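PDB 5MDN: DNA polymerase, which probably catalyses template-directed DNA synthesis, adding deoxyribonucleotides from their triphosphates to a growing strand with release of diphosphate, as a family B polymerase. Local coordinates for residues A[63-69]-A[81-87]. Sequence-based numbering, arbitrary orientation.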
# COMPACT_ATOMS: atom_id res chain seq x y z
N PRO A 63 -7.42 26.06 -27.18
CA PRO A 63 -6.75 25.70 -28.43
C PRO A 63 -6.73 24.20 -28.64
O PRO A 63 -6.52 23.42 -27.70
CB PRO A 63 -5.34 26.27 -28.26
CG PRO A 63 -5.14 26.36 -26.79
CD PRO A 63 -6.49 26.70 -26.22
N VAL A 64 -6.95 23.78 -29.89
CA VAL A 64 -7.03 22.38 -30.26
C VAL A 64 -5.98 22.10 -31.33
O VAL A 64 -5.87 22.84 -32.31
CB VAL A 64 -8.43 22.01 -30.78
CG1 VAL A 64 -8.48 20.54 -31.19
CG2 VAL A 64 -9.48 22.30 -29.71
N GLU A 65 -5.20 21.03 -31.13
CA GLU A 65 -4.20 20.65 -32.12
C GLU A 65 -4.84 20.02 -33.35
O GLU A 65 -4.51 20.37 -34.48
CB GLU A 65 -3.18 19.70 -31.49
CG GLU A 65 -1.99 19.38 -32.38
CD GLU A 65 -0.93 20.47 -32.34
OE1 GLU A 65 -0.79 21.14 -31.30
OE2 GLU A 65 -0.23 20.65 -33.37
N ALA A 66 -5.76 19.08 -33.13
CA ALA A 66 -6.45 18.40 -34.23
C ALA A 66 -7.66 17.67 -33.66
O ALA A 66 -7.79 17.50 -32.44
CB ALA A 66 -5.51 17.42 -34.95
N VAL A 67 -8.55 17.26 -34.56
CA VAL A 67 -9.66 16.37 -34.23
C VAL A 67 -9.69 15.29 -35.30
O VAL A 67 -10.07 15.54 -36.45
CB VAL A 67 -11.00 17.12 -34.17
CG1 VAL A 67 -12.14 16.13 -34.00
CG2 VAL A 67 -11.00 18.12 -33.03
N GLU A 68 -9.27 14.08 -34.93
CA GLU A 68 -9.21 12.96 -35.85
C GLU A 68 -10.40 12.04 -35.65
O GLU A 68 -11.06 12.05 -34.61
CB GLU A 68 -7.90 12.18 -35.67
CG GLU A 68 -6.64 13.01 -35.86
CD GLU A 68 -5.38 12.23 -35.54
OE1 GLU A 68 -5.49 11.07 -35.09
OE2 GLU A 68 -4.28 12.79 -35.72
N VAL A 69 -10.68 11.24 -36.68
CA VAL A 69 -11.69 10.20 -36.63
C VAL A 69 -10.98 8.86 -36.53
O VAL A 69 -10.16 8.51 -37.39
CB VAL A 69 -12.61 10.24 -37.87
CG1 VAL A 69 -13.75 9.24 -37.72
CG2 VAL A 69 -13.15 11.65 -38.08
N PHE A 81 -14.96 6.94 -32.96
CA PHE A 81 -14.75 8.02 -32.01
C PHE A 81 -14.12 9.22 -32.70
O PHE A 81 -13.47 9.10 -33.74
CB PHE A 81 -13.84 7.60 -30.84
CG PHE A 81 -14.39 6.49 -30.00
CD1 PHE A 81 -15.28 6.75 -28.97
CD2 PHE A 81 -13.99 5.18 -30.21
CE1 PHE A 81 -15.77 5.74 -28.19
CE2 PHE A 81 -14.48 4.16 -29.43
CZ PHE A 81 -15.38 4.44 -28.41
N LEU A 82 -14.33 10.39 -32.10
CA LEU A 82 -13.52 11.57 -32.39
C LEU A 82 -12.37 11.62 -31.39
O LEU A 82 -12.59 11.61 -30.18
CB LEU A 82 -14.36 12.84 -32.31
CG LEU A 82 -15.52 13.00 -33.29
CD1 LEU A 82 -16.11 14.40 -33.20
CD2 LEU A 82 -15.07 12.70 -34.71
N LYS A 83 -11.14 11.69 -31.91
CA LYS A 83 -9.95 11.80 -31.07
C LYS A 83 -9.57 13.27 -30.99
O LYS A 83 -8.85 13.80 -31.85
CB LYS A 83 -8.82 10.94 -31.61
CG LYS A 83 -7.56 10.98 -30.76
CD LYS A 83 -6.37 10.34 -31.46
CE LYS A 83 -5.18 10.21 -30.52
NZ LYS A 83 -3.94 9.81 -31.24
N VAL A 84 -10.06 13.95 -29.96
CA VAL A 84 -9.77 15.36 -29.76
C VAL A 84 -8.39 15.50 -29.13
O VAL A 84 -8.12 14.91 -28.08
CB VAL A 84 -10.84 16.02 -28.87
CG1 VAL A 84 -10.51 17.49 -28.64
CG2 VAL A 84 -12.22 15.86 -29.49
N VAL A 85 -7.53 16.27 -29.77
CA VAL A 85 -6.13 16.40 -29.37
C VAL A 85 -5.92 17.84 -28.90
O VAL A 85 -5.96 18.78 -29.70
CB VAL A 85 -5.17 16.04 -30.51
CG1 VAL A 85 -3.73 16.07 -30.02
CG2 VAL A 85 -5.52 14.68 -31.08
N ALA A 86 -5.68 18.00 -27.60
CA ALA A 86 -5.40 19.30 -27.02
C ALA A 86 -3.95 19.70 -27.26
O ALA A 86 -3.10 18.87 -27.60
CB ALA A 86 -5.70 19.31 -25.52
N LYS A 87 -3.67 20.99 -27.09
CA LYS A 87 -2.30 21.47 -27.24
C LYS A 87 -1.49 21.23 -25.97
O LYS A 87 -0.32 20.84 -26.04
CB LYS A 87 -2.28 22.95 -27.61
CG LYS A 87 -2.53 23.23 -29.09
CD LYS A 87 -2.13 24.65 -29.47
CE LYS A 87 -0.62 24.81 -29.57
NZ LYS A 87 -0.13 24.66 -30.98
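A classic beta bulge interrupts the antiparallel hairpin of strands 64-74 and 77-86 where Glu65 and Ala66 both face Val85. The carbonyl oxygen of Val85 takes Glu65 N at 2.8 Å and Ala66 N more weakly; Val85 N returns a bond to Ala66 O. Beyond the bulge regular pairing resumes: Glu68 and Lys83 form a hydrogen-bonded pair, with Lys83 N 2.7 Å from Glu68 O. Their side chains run side by side in the same direction, but Glu68 OE1 lies 4.3 Å from Lys83 NZ, too far apart for a salt bridge, and Lys83 also makes a cation-pi contact with Tyr41. On the opposite face Val67 CG1 meets Leu82 CB and Val67 CG2 meets Val84 CG2, and Val69 CG2 rests 4.0 Å from Leu82 CD2; helix 51-58 covers Val67, Leu82 and Val84. At the hairpin's open end, the Lys87 side chain, bent at chi3 (76°) and again at chi4, crosses that of Glu65 at about a right angle, with NZ 3.6 Å from Glu65 OE1 in a salt bridge, while its CD touches Pro63 CB at 3.8 Å. An alanine in place of Lys87 would probably leave the Glu65 carboxylate without this cationic mate and remove the aliphatic contact on Pro63 CB. The whole is a bulged antiparallel beta hairpin, with strand 64-74 at one edge of a four-stranded sheet within this chain.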